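Local coordinates for protein Lpg2148(MvcA) (PDB 6K11) that probably acts as a Legionella pneumophila effector that regulates the host ubiquitin-conjugating enzyme UBE2N through deubiquitination, using a deamidase-type fold, at residues A[34-39]-A[375-380]; A[124-129]-A[232-237]; A[134-139]-A[152-157]. One frame throughout, in Å; residues are numbered along the deposited sequence.

Interaction 1: residues A[34-39]-A[375-380]; sequences MQAERS and EHLESL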
loop_
_atom_site.group_PDB
_atom_site.type_symbol
_atom_site.label_atom_id
_atom_site.label_comp_id
_atom_site.label_asym_id
_atom_site.label_seq_id
_atom_site.Cartn_x
_atom_site.Cartn_y
_atom_site.Cartn_z
ATOM N N MET A 34 18.448 11.447 -5.701
ATOM C CA MET A 34 17.319 11.533 -4.775
ATOM C C MET A 34 17.470 10.538 -3.621
ATOM O O MET A 34 17.034 10.830 -2.497
ATOM C CB MET A 34 15.994 11.327 -5.518
ATOM C CG MET A 34 15.600 12.487 -6.489
ATOM S SD MET A 34 15.792 14.202 -5.840
ATOM C CE MET A 34 14.514 14.276 -4.596
ATOM N N GLN A 35 18.106 9.381 -3.869
ATOM C CA GLN A 35 18.430 8.446 -2.786
ATOM C C GLN A 35 19.389 9.084 -1.780
ATOM O O GLN A 35 19.189 8.985 -0.565
ATOM C CB GLN A 35 19.035 7.156 -3.358
ATOM C CG GLN A 35 18.019 6.257 -4.096
ATOM C CD GLN A 35 18.654 5.151 -4.952
ATOM O OE1 GLN A 35 19.796 5.263 -5.425
ATOM N NE2 GLN A 35 17.903 4.063 -5.144
ATOM N N ALA A 36 20.445 9.741 -2.275
ATOM C CA ALA A 36 21.363 10.462 -1.386
ATOM C C ALA A 36 20.624 11.474 -0.517
ATOM O O ALA A 36 20.792 11.500 0.711
ATOM C CB ALA A 36 22.451 11.155 -2.211
ATOM N N GLU A 37 19.784 12.312 -1.136
ATOM C CA GLU A 37 19.113 13.369 -0.379
ATOM C C GLU A 37 18.145 12.795 0.652
ATOM O O GLU A 37 17.992 13.361 1.743
ATOM C CB GLU A 37 18.423 14.344 -1.349
ATOM C CG GLU A 37 19.458 15.165 -2.177
ATOM C CD GLU A 37 18.856 16.005 -3.305
ATOM O OE1 GLU A 37 17.655 16.345 -3.243
ATOM O OE2 GLU A 37 19.602 16.321 -4.261
ATOM N N ARG A 38 17.534 11.643 0.358
ATOM C CA ARG A 38 16.690 10.983 1.350
ATOM C C ARG A 38 17.513 10.431 2.516
ATOM O O ARG A 38 16.994 10.315 3.631
ATOM C CB ARG A 38 15.873 9.869 0.689
ATOM C CG ARG A 38 14.867 9.212 1.622
ATOM C CD ARG A 38 14.089 8.061 0.976
ATOM N NE ARG A 38 13.880 8.249 -0.459
ATOM C CZ ARG A 38 14.272 7.396 -1.408
ATOM N NH1 ARG A 38 14.028 7.670 -2.684
ATOM N NH2 ARG A 38 14.908 6.270 -1.089
ATOM N N SER A 39 18.789 10.101 2.286
ATOM C CA SER A 39 19.664 9.558 3.324
ATOM C C SER A 39 20.320 10.619 4.211
ATOM O O SER A 39 20.684 10.304 5.352
ATOM C CB SER A 39 20.773 8.706 2.691
ATOM O OG SER A 39 20.250 7.498 2.166
ATOM N N GLU A 375 28.542 9.955 -5.051
ATOM C CA GLU A 375 29.152 11.250 -5.331
ATOM C C GLU A 375 28.309 12.390 -4.765
ATOM O O GLU A 375 28.850 13.357 -4.216
ATOM C CB GLU A 375 29.377 11.394 -6.839
ATOM C CG GLU A 375 30.350 10.337 -7.379
ATOM C CD GLU A 375 30.698 10.496 -8.858
ATOM O OE1 GLU A 375 31.770 9.986 -9.278
ATOM O OE2 GLU A 375 29.900 11.114 -9.604
ATOM N N HIS A 376 26.979 12.277 -4.847
ATOM C CA HIS A 376 26.116 13.328 -4.317
ATOM C C HIS A 376 26.221 13.412 -2.797
ATOM O O HIS A 376 26.257 14.511 -2.224
ATOM C CB HIS A 376 24.668 13.086 -4.760
ATOM C CG HIS A 376 23.798 14.306 -4.714
ATOM N ND1 HIS A 376 24.198 15.530 -5.214
ATOM C CD2 HIS A 376 22.548 14.493 -4.221
ATOM C CE1 HIS A 376 23.230 16.413 -5.039
ATOM N NE2 HIS A 376 22.219 15.812 -4.439
ATOM N N LEU A 377 26.282 12.260 -2.125
ATOM C CA LEU A 377 26.447 12.256 -0.673
ATOM C C LEU A 377 27.796 12.848 -0.269
ATOM O O LEU A 377 27.876 13.655 0.669
ATOM C CB LEU A 377 26.301 10.822 -0.162
ATOM C CG LEU A 377 25.448 10.511 1.062
ATOM C CD1 LEU A 377 24.175 11.333 1.105
ATOM C CD2 LEU A 377 25.127 9.015 1.037
ATOM N N GLU A 378 28.865 12.463 -0.966
ATOM C CA GLU A 378 30.181 12.989 -0.629
ATOM C C GLU A 378 30.252 14.488 -0.887
ATOM O O GLU A 378 30.868 15.232 -0.114
ATOM C CB GLU A 378 31.253 12.251 -1.421
ATOM C CG GLU A 378 31.454 10.799 -0.994
ATOM C CD GLU A 378 32.337 10.047 -1.962
ATOM O OE1 GLU A 378 32.546 10.568 -3.075
ATOM O OE2 GLU A 378 32.824 8.946 -1.618
ATOM N N SER A 379 29.601 14.955 -1.957
ATOM C CA SER A 379 29.591 16.379 -2.268
ATOM C C SER A 379 28.831 17.164 -1.209
ATOM O O SER A 379 29.339 18.155 -0.670
ATOM C CB SER A 379 28.983 16.599 -3.665
ATOM O OG SER A 379 29.343 17.867 -4.192
ATOM N N LEU A 380 27.617 16.719 -0.878
ATOM C CA LEU A 380 26.778 17.467 0.048
ATOM C C LEU A 380 27.402 17.563 1.439
ATOM O O LEU A 380 27.130 18.519 2.171
ATOM C CB LEU A 380 25.397 16.822 0.148
ATOM C CG LEU A 380 24.477 17.002 -1.067
ATOM C CD1 LEU A 380 23.199 16.184 -0.897
ATOM C CD2 LEU A 380 24.158 18.480 -1.293
#
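Ala36, His376 and Leu377 form the centre of this helix-helix packing, which ties helix 28-39, near the N-terminus, to the C-terminal helix 358-381, with Glu37 adding a polar clasp at its margin. The axes of the two short segments come within 8.7 Å and are inclined at 46°, consistent with the small Ala36 methyl at the crossing. That methyl faces segment 375-380 and is met from two directions: Leu377 CD1 lies 3.7 Å from Ala36 CB, and His376 CB lies 3.9 Å from the same carbon. Leu377 CD1 also reaches the Ala36 carbonyl oxygen.

The His376 ring is carried out with CG anti to the backbone N (chi1 -159°), which delivers NE2 to the Glu37 carboxylate. His376 NE2 donates to Glu37 OE2 at 2.7 Å; OE2 uses its anti lone pair and sits tilted from the ring plane, and carboxylate and ring planes are 43° apart. One face of the imidazole is backed by Leu380 CD1 from the next turn, and the same methyl approaches Glu37 CG.

Helix 49-64 packs beside both: Leu377 on Ile53 and Val57, Gln35 on Val60 and Met64. One turn before Leu377 on helix 358-381, Met373 touches Gln35, Ala36 and Ser39.

Interaction 2: residues A[124-129]-A[232-237]; sequences FEIDRE and HSFTIY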
loop_
_atom_site.group_PDB
_atom_site.type_symbol
_atom_site.label_atom_id
_atom_site.label_comp_id
_atom_site.label_asym_id
_atom_site.label_seq_id
_atom_site.Cartn_x
_atom_site.Cartn_y
_atom_site.Cartn_z
ATOM N N PHE A 124 -7.662 -0.845 -7.651
ATOM C CA PHE A 124 -8.270 -1.301 -6.409
ATOM C C PHE A 124 -7.425 -0.884 -5.219
ATOM O O PHE A 124 -6.195 -0.843 -5.298
ATOM C CB PHE A 124 -8.413 -2.821 -6.344
ATOM C CG PHE A 124 -9.376 -3.389 -7.329
ATOM C CD1 PHE A 124 -8.959 -3.715 -8.609
ATOM C CD2 PHE A 124 -10.694 -3.624 -6.967
ATOM C CE1 PHE A 124 -9.852 -4.256 -9.528
ATOM C CE2 PHE A 124 -11.588 -4.165 -7.874
ATOM C CZ PHE A 124 -11.160 -4.484 -9.159
ATOM N N GLU A 125 -8.101 -0.638 -4.098
ATOM C CA GLU A 125 -7.444 -0.402 -2.818
ATOM C C GLU A 125 -8.117 -1.270 -1.763
ATOM O O GLU A 125 -9.347 -1.302 -1.674
ATOM C CB GLU A 125 -7.509 1.080 -2.434
ATOM C CG GLU A 125 -6.744 1.425 -1.161
ATOM C CD GLU A 125 -5.243 1.573 -1.387
ATOM O OE1 GLU A 125 -4.818 1.773 -2.557
ATOM O OE2 GLU A 125 -4.488 1.495 -0.380
ATOM N N ILE A 126 -7.319 -2.005 -0.999
ATOM C CA ILE A 126 -7.817 -2.817 0.105
ATOM C C ILE A 126 -7.395 -2.135 1.393
ATOM O O ILE A 126 -6.204 -1.877 1.595
ATOM C CB ILE A 126 -7.276 -4.256 0.065
ATOM C CG1 ILE A 126 -7.371 -4.853 -1.343
ATOM C CG2 ILE A 126 -7.984 -5.133 1.109
ATOM C CD1 ILE A 126 -8.737 -5.288 -1.726
ATOM N N ASP A 127 -8.365 -1.850 2.258
ATOM C CA ASP A 127 -8.125 -1.256 3.566
ATOM C C ASP A 127 -8.397 -2.284 4.654
ATOM O O ASP A 127 -9.269 -3.145 4.506
ATOM C CB ASP A 127 -9.033 -0.044 3.814
ATOM C CG ASP A 127 -8.751 1.102 2.875
ATOM O OD1 ASP A 127 -7.583 1.234 2.454
ATOM O OD2 ASP A 127 -9.694 1.863 2.561
ATOM N N ARG A 128 -7.662 -2.177 5.754
ATOM C CA ARG A 128 -7.969 -2.962 6.939
ATOM C C ARG A 128 -8.417 -2.029 8.057
ATOM O O ARG A 128 -7.976 -0.880 8.138
ATOM C CB ARG A 128 -6.765 -3.778 7.395
ATOM C CG ARG A 128 -5.576 -2.945 7.776
ATOM C CD ARG A 128 -4.396 -3.846 8.049
ATOM N NE ARG A 128 -3.424 -3.211 8.925
ATOM C CZ ARG A 128 -2.407 -2.481 8.495
ATOM N NH1 ARG A 128 -2.223 -2.296 7.184
ATOM N NH2 ARG A 128 -1.570 -1.951 9.373
ATOM N N GLU A 129 -9.303 -2.532 8.911
ATOM C CA GLU A 129 -9.841 -1.748 10.018
ATOM C C GLU A 129 -8.968 -1.966 11.244
ATOM O O GLU A 129 -8.848 -3.094 11.740
ATOM C CB GLU A 129 -11.291 -2.128 10.299
ATOM C CG GLU A 129 -12.036 -1.104 11.140
ATOM C CD GLU A 129 -13.407 -1.597 11.553
ATOM O OE1 GLU A 129 -13.556 -2.826 11.727
ATOM O OE2 GLU A 129 -14.331 -0.767 11.706
ATOM N N HIS A 232 -3.365 -2.914 0.690
ATOM C CA HIS A 232 -2.851 -3.407 -0.581
ATOM C C HIS A 232 -3.452 -2.558 -1.686
ATOM O O HIS A 232 -4.504 -1.936 -1.516
ATOM C CB HIS A 232 -3.170 -4.908 -0.767
ATOM C CG HIS A 232 -2.512 -5.535 -1.961
ATOM N ND1 HIS A 232 -1.220 -5.239 -2.343
ATOM C CD2 HIS A 232 -2.963 -6.462 -2.845
ATOM C CE1 HIS A 232 -0.910 -5.937 -3.425
ATOM N NE2 HIS A 232 -1.946 -6.696 -3.744
ATOM N N SER A 233 -2.746 -2.520 -2.808
ATOM C CA SER A 233 -3.149 -1.783 -3.995
ATOM C C SER A 233 -2.840 -2.663 -5.194
ATOM O O SER A 233 -1.840 -3.382 -5.181
ATOM C CB SER A 233 -2.384 -0.457 -4.089
ATOM O OG SER A 233 -2.399 0.056 -5.412
ATOM N N PHE A 234 -3.708 -2.646 -6.199
ATOM C CA PHE A 234 -3.423 -3.368 -7.436
ATOM C C PHE A 234 -4.315 -2.816 -8.529
ATOM O O PHE A 234 -5.232 -2.029 -8.277
ATOM C CB PHE A 234 -3.605 -4.898 -7.291
ATOM C CG PHE A 234 -5.020 -5.354 -6.967
ATOM C CD1 PHE A 234 -5.499 -5.330 -5.657
ATOM C CD2 PHE A 234 -5.846 -5.873 -7.970
ATOM C CE1 PHE A 234 -6.778 -5.774 -5.352
ATOM C CE2 PHE A 234 -7.124 -6.334 -7.669
ATOM C CZ PHE A 234 -7.594 -6.274 -6.351
ATOM N N THR A 235 -4.028 -3.234 -9.756
ATOM C CA THR A 235 -4.817 -2.822 -10.895
ATOM C C THR A 235 -5.245 -4.059 -11.668
ATOM O O THR A 235 -4.659 -5.140 -11.549
ATOM C CB THR A 235 -4.037 -1.848 -11.806
ATOM O OG1 THR A 235 -2.763 -2.426 -12.154
ATOM C CG2 THR A 235 -3.802 -0.524 -11.098
ATOM N N ILE A 236 -6.294 -3.885 -12.458
ATOM C CA ILE A 236 -6.759 -4.904 -13.381
ATOM C C ILE A 236 -6.986 -4.210 -14.712
ATOM O O ILE A 236 -7.579 -3.125 -14.757
ATOM C CB ILE A 236 -8.044 -5.597 -12.890
ATOM C CG1 ILE A 236 -7.718 -6.591 -11.758
ATOM C CG2 ILE A 236 -8.727 -6.338 -14.052
ATOM C CD1 ILE A 236 -8.934 -7.304 -11.219
ATOM N N TYR A 237 -6.509 -4.827 -15.787
ATOM C CA TYR A 237 -6.645 -4.276 -17.130
ATOM C C TYR A 237 -7.497 -5.232 -17.952
ATOM O O TYR A 237 -7.236 -6.439 -17.980
ATOM C CB TYR A 237 -5.269 -4.065 -17.770
ATOM C CG TYR A 237 -5.297 -3.569 -19.203
ATOM C CD1 TYR A 237 -5.962 -2.389 -19.552
ATOM C CD2 TYR A 237 -4.642 -4.279 -20.203
ATOM C CE1 TYR A 237 -5.973 -1.929 -20.875
ATOM C CE2 TYR A 237 -4.649 -3.831 -21.523
ATOM C CZ TYR A 237 -5.324 -2.660 -21.850
ATOM O OH TYR A 237 -5.332 -2.227 -23.165
HETATM O O HOH W 1 -4.689 1.530 -5.084
#
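Phe124 and Ile126 face Phe234 and His232 as antiparallel hydrogen-bonded pairs, with Glu125 and Ser233 the non-hydrogen-bonded pair between them; the strand axes run 4.8 Å apart at 164°. These are two adjacent inner strands of the five-strand antiparallel sheet, strand 120-129 lying between 325-333 and 228-238. Phe124 N reaches Phe234 O at 2.8 Å in a nearly straight bond. Ile126 N does likewise to His232 O, while both return bonds are longer.

On the face bearing Phe124, Ile126, His232 and Phe234, the aromatic pair dominates. The two rings are near parallel, their planes 11° apart, but displaced so far in plane that little of one ring lies over the other. What sits over the Phe234 face is Phe124 CB, a CH-pi contact with carbon to ring centroid at 3.7 Å. Phe234 takes the crowded position, its CG between backbone N and carbonyl carbon (chi1 63°), turning the ring across to its neighbour. Ile126 CD1 touches the edge of that ring, and Ile236 CD1 meets Phe124 CE1 at 3.6 Å. Tyr281 and Leu285 of helix 278-288 close over this cluster.

His232 bonds through NE2 to Gln253 OE1 and touches Cys71, the first residue of helix 71-83. This grouping is consistent with the Cys-His-Gln catalytic triad of Cif-type deamidases, so the strand pair probably frames the active site.

The face bearing Glu125 and Ser233 meets the same helix further along, where Ser233 OG bonds Ser75 OG. A water joins the two strands here: its leg to Glu125 OE1 is unusually short, but it firmly accepts from Ser233 OG at 2.7 Å and donates to Phe124 O at 2.8 Å.

Interaction 3: residues A[134-139]-A[152-157]; sequences VLVKTK and KIYLLE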
loop_
_atom_site.group_PDB
_atom_site.type_symbol
_atom_site.label_atom_id
_atom_site.label_comp_id
_atom_site.label_asym_id
_atom_site.label_seq_id
_atom_site.Cartn_x
_atom_site.Cartn_y
_atom_site.Cartn_z
ATOM N N VAL A 134 -5.137 0.085 22.943
ATOM C CA VAL A 134 -4.621 0.331 24.284
ATOM C C VAL A 134 -4.839 1.784 24.687
ATOM O O VAL A 134 -4.923 2.697 23.856
ATOM C CB VAL A 134 -3.127 -0.044 24.458
ATOM C CG1 VAL A 134 -2.869 -1.540 24.142
ATOM C CG2 VAL A 134 -2.229 0.859 23.653
ATOM N N LEU A 135 -4.926 1.976 26.000
ATOM C CA LEU A 135 -4.920 3.271 26.655
ATOM C C LEU A 135 -3.573 3.430 27.349
ATOM O O LEU A 135 -3.069 2.476 27.955
ATOM C CB LEU A 135 -6.066 3.360 27.676
ATOM C CG LEU A 135 -5.936 4.386 28.794
ATOM C CD1 LEU A 135 -6.056 5.795 28.222
ATOM C CD2 LEU A 135 -6.986 4.143 29.872
ATOM N N VAL A 136 -2.974 4.613 27.240
ATOM C CA VAL A 136 -1.693 4.901 27.885
ATOM C C VAL A 136 -1.892 6.057 28.850
ATOM O O VAL A 136 -2.284 7.157 28.440
ATOM C CB VAL A 136 -0.585 5.240 26.873
ATOM C CG1 VAL A 136 0.697 5.636 27.605
ATOM C CG2 VAL A 136 -0.339 4.068 25.897
ATOM N N LYS A 137 -1.598 5.818 30.124
ATOM C CA LYS A 137 -1.599 6.866 31.133
ATOM C C LYS A 137 -0.199 7.465 31.211
ATOM O O LYS A 137 0.780 6.738 31.407
ATOM C CB LYS A 137 -2.024 6.300 32.485
ATOM C CG LYS A 137 -2.150 7.320 33.558
ATOM C CD LYS A 137 -2.630 6.656 34.835
ATOM C CE LYS A 137 -2.076 7.360 36.054
ATOM N NZ LYS A 137 -2.588 6.729 37.301
ATOM N N THR A 138 -0.101 8.779 31.039
ATOM C CA THR A 138 1.193 9.445 31.050
ATOM C C THR A 138 1.075 10.833 31.658
ATOM O O THR A 138 0.100 11.554 31.420
ATOM C CB THR A 138 1.792 9.555 29.641
ATOM O OG1 THR A 138 2.972 10.374 29.687
ATOM C CG2 THR A 138 0.780 10.155 28.666
ATOM N N LYS A 139 2.078 11.197 32.449
ATOM C CA LYS A 139 2.168 12.552 32.964
ATOM C C LYS A 139 2.351 13.535 31.815
ATOM O O LYS A 139 2.951 13.218 30.783
ATOM C CB LYS A 139 3.334 12.671 33.947
ATOM C CG LYS A 139 3.081 11.994 35.297
ATOM C CD LYS A 139 4.097 12.442 36.348
ATOM C CE LYS A 139 3.752 11.905 37.742
ATOM N NZ LYS A 139 2.319 12.113 38.124
ATOM N N LYS A 152 -3.073 5.175 19.598
ATOM C CA LYS A 152 -3.328 4.874 20.997
ATOM C C LYS A 152 -4.141 6.015 21.599
ATOM O O LYS A 152 -4.111 7.148 21.103
ATOM C CB LYS A 152 -2.024 4.696 21.794
ATOM C CG LYS A 152 -1.166 3.502 21.362
ATOM C CD LYS A 152 0.107 3.418 22.201
ATOM C CE LYS A 152 0.898 2.139 21.899
ATOM N NZ LYS A 152 2.139 2.027 22.732
ATOM N N ILE A 153 -4.883 5.706 22.658
ATOM C CA ILE A 153 -5.521 6.738 23.474
ATOM C C ILE A 153 -4.584 7.088 24.617
ATOM O O ILE A 153 -3.995 6.196 25.235
ATOM C CB ILE A 153 -6.887 6.259 23.992
ATOM C CG1 ILE A 153 -7.868 6.120 22.831
ATOM C CG2 ILE A 153 -7.415 7.228 25.060
ATOM C CD1 ILE A 153 -9.169 5.455 23.205
ATOM N N TYR A 154 -4.432 8.385 24.890
ATOM C CA TYR A 154 -3.520 8.885 25.915
ATOM C C TYR A 154 -4.299 9.646 26.979
ATOM O O TYR A 154 -5.040 10.582 26.663
ATOM C CB TYR A 154 -2.447 9.792 25.299
ATOM C CG TYR A 154 -1.434 9.007 24.486
ATOM C CD1 TYR A 154 -0.297 8.480 25.085
ATOM C CD2 TYR A 154 -1.640 8.758 23.134
ATOM C CE1 TYR A 154 0.628 7.730 24.354
ATOM C CE2 TYR A 154 -0.725 8.018 22.395
ATOM C CZ TYR A 154 0.407 7.510 23.011
ATOM O OH TYR A 154 1.313 6.769 22.276
ATOM N N LEU A 155 -4.118 9.260 28.240
ATOM C CA LEU A 155 -4.759 9.931 29.369
ATOM C C LEU A 155 -3.697 10.687 30.157
ATOM O O LEU A 155 -2.804 10.080 30.758
ATOM C CB LEU A 155 -5.499 8.935 30.261
ATOM C CG LEU A 155 -6.012 9.500 31.596
ATOM C CD1 LEU A 155 -7.089 10.582 31.357
ATOM C CD2 LEU A 155 -6.561 8.366 32.453
ATOM N N LEU A 156 -3.804 12.009 30.155
ATOM C CA LEU A 156 -2.935 12.896 30.908
ATOM C C LEU A 156 -3.685 13.399 32.133
ATOM O O LEU A 156 -4.891 13.165 32.285
ATOM C CB LEU A 156 -2.476 14.078 30.045
ATOM C CG LEU A 156 -1.381 13.932 28.989
ATOM C CD1 LEU A 156 -1.629 12.767 28.047
ATOM C CD2 LEU A 156 -1.272 15.236 28.204
ATOM N N GLU A 157 -2.961 14.118 33.003
ATOM C CA GLU A 157 -3.612 14.779 34.134
ATOM C C GLU A 157 -4.759 15.670 33.674
ATOM O O GLU A 157 -5.780 15.778 34.361
ATOM C CB GLU A 157 -2.608 15.623 34.931
ATOM C CG GLU A 157 -1.519 14.841 35.629
ATOM C CD GLU A 157 -0.199 14.949 34.900
ATOM O OE1 GLU A 157 -0.218 14.904 33.648
ATOM O OE2 GLU A 157 0.849 15.090 35.567
#
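Val134 turns CG1 anti to its carbonyl carbon (chi1 -59°), which leaves CG2 to lie along the aliphatic chain of Lys152, 3.7 Å from Lys152 CG. Four residues on, Thr138 places OG1 anti to the backbone N (chi1 172°); the hydroxyl donates to Lys139 O, and CG2 is left to meet Leu156 CD1 at 3.6 Å. Between these ends the strands run parallel, with axes 4.6 Å apart and 28° between their directions.

The backbone bonds follow the register Leu135-Ile153, Val136-Tyr154, Lys137-Leu155. On strand 134-137, Val136 bonds through both its groups, its N to Ile153 O at 2.8 Å and its O from Leu155 N at 2.8 Å; on the partner, Ile153 and Leu155 do the same. Ile153 N to Val134 O and Thr138 N to Leu155 O extend the ladder on either side.

Val136 and Tyr154 point the same way, and Val136 CB lies 3.7 Å from Tyr154 CD1, oblique to the ring, while Thr138 CG2 comes at the ring's edge. On the other face, Leu135 CD1 fits between Ile153 CG2 and Leu155 CB, at 3.7 Å from Ile153 CG2. Glu157 OE1 accepts from Asn140 N, holding its carboxylate against Lys139 CA; Lys139 NZ stays 4.2 Å from Glu157 OE2, too far for a salt bridge.

Both segments belong to the MvcA insertion domain and form the parallel centre of its mixed sheet. Strand 192-193 flanks 134-137 and strand 160-163 flanks 152-155, while helix 206-220 covers the Leu135, Ile153 and Leu155 face through Ile214 and Phe218.

The three contacts sample three separate parts of the chain, and none touches another. Interaction 2 lies near the centre of the chain, in the main sheet, and contributes His232 to the probable site with Cys71 and Gln253. Interaction 1, a helical packing that joins the N-terminal and C-terminal parts, has its centre about 33 Å away, with nearest atoms about 18 Å apart. Interaction 3, in the insertion domain, comes within about 12 Å of interaction 2 between nearest atoms, although their centres are about 34 Å apart. Strand 134-137 follows strand 120-129 directly in the chain, and interaction 3 lies within the loop closed by interaction 2, itself within that of interaction 1.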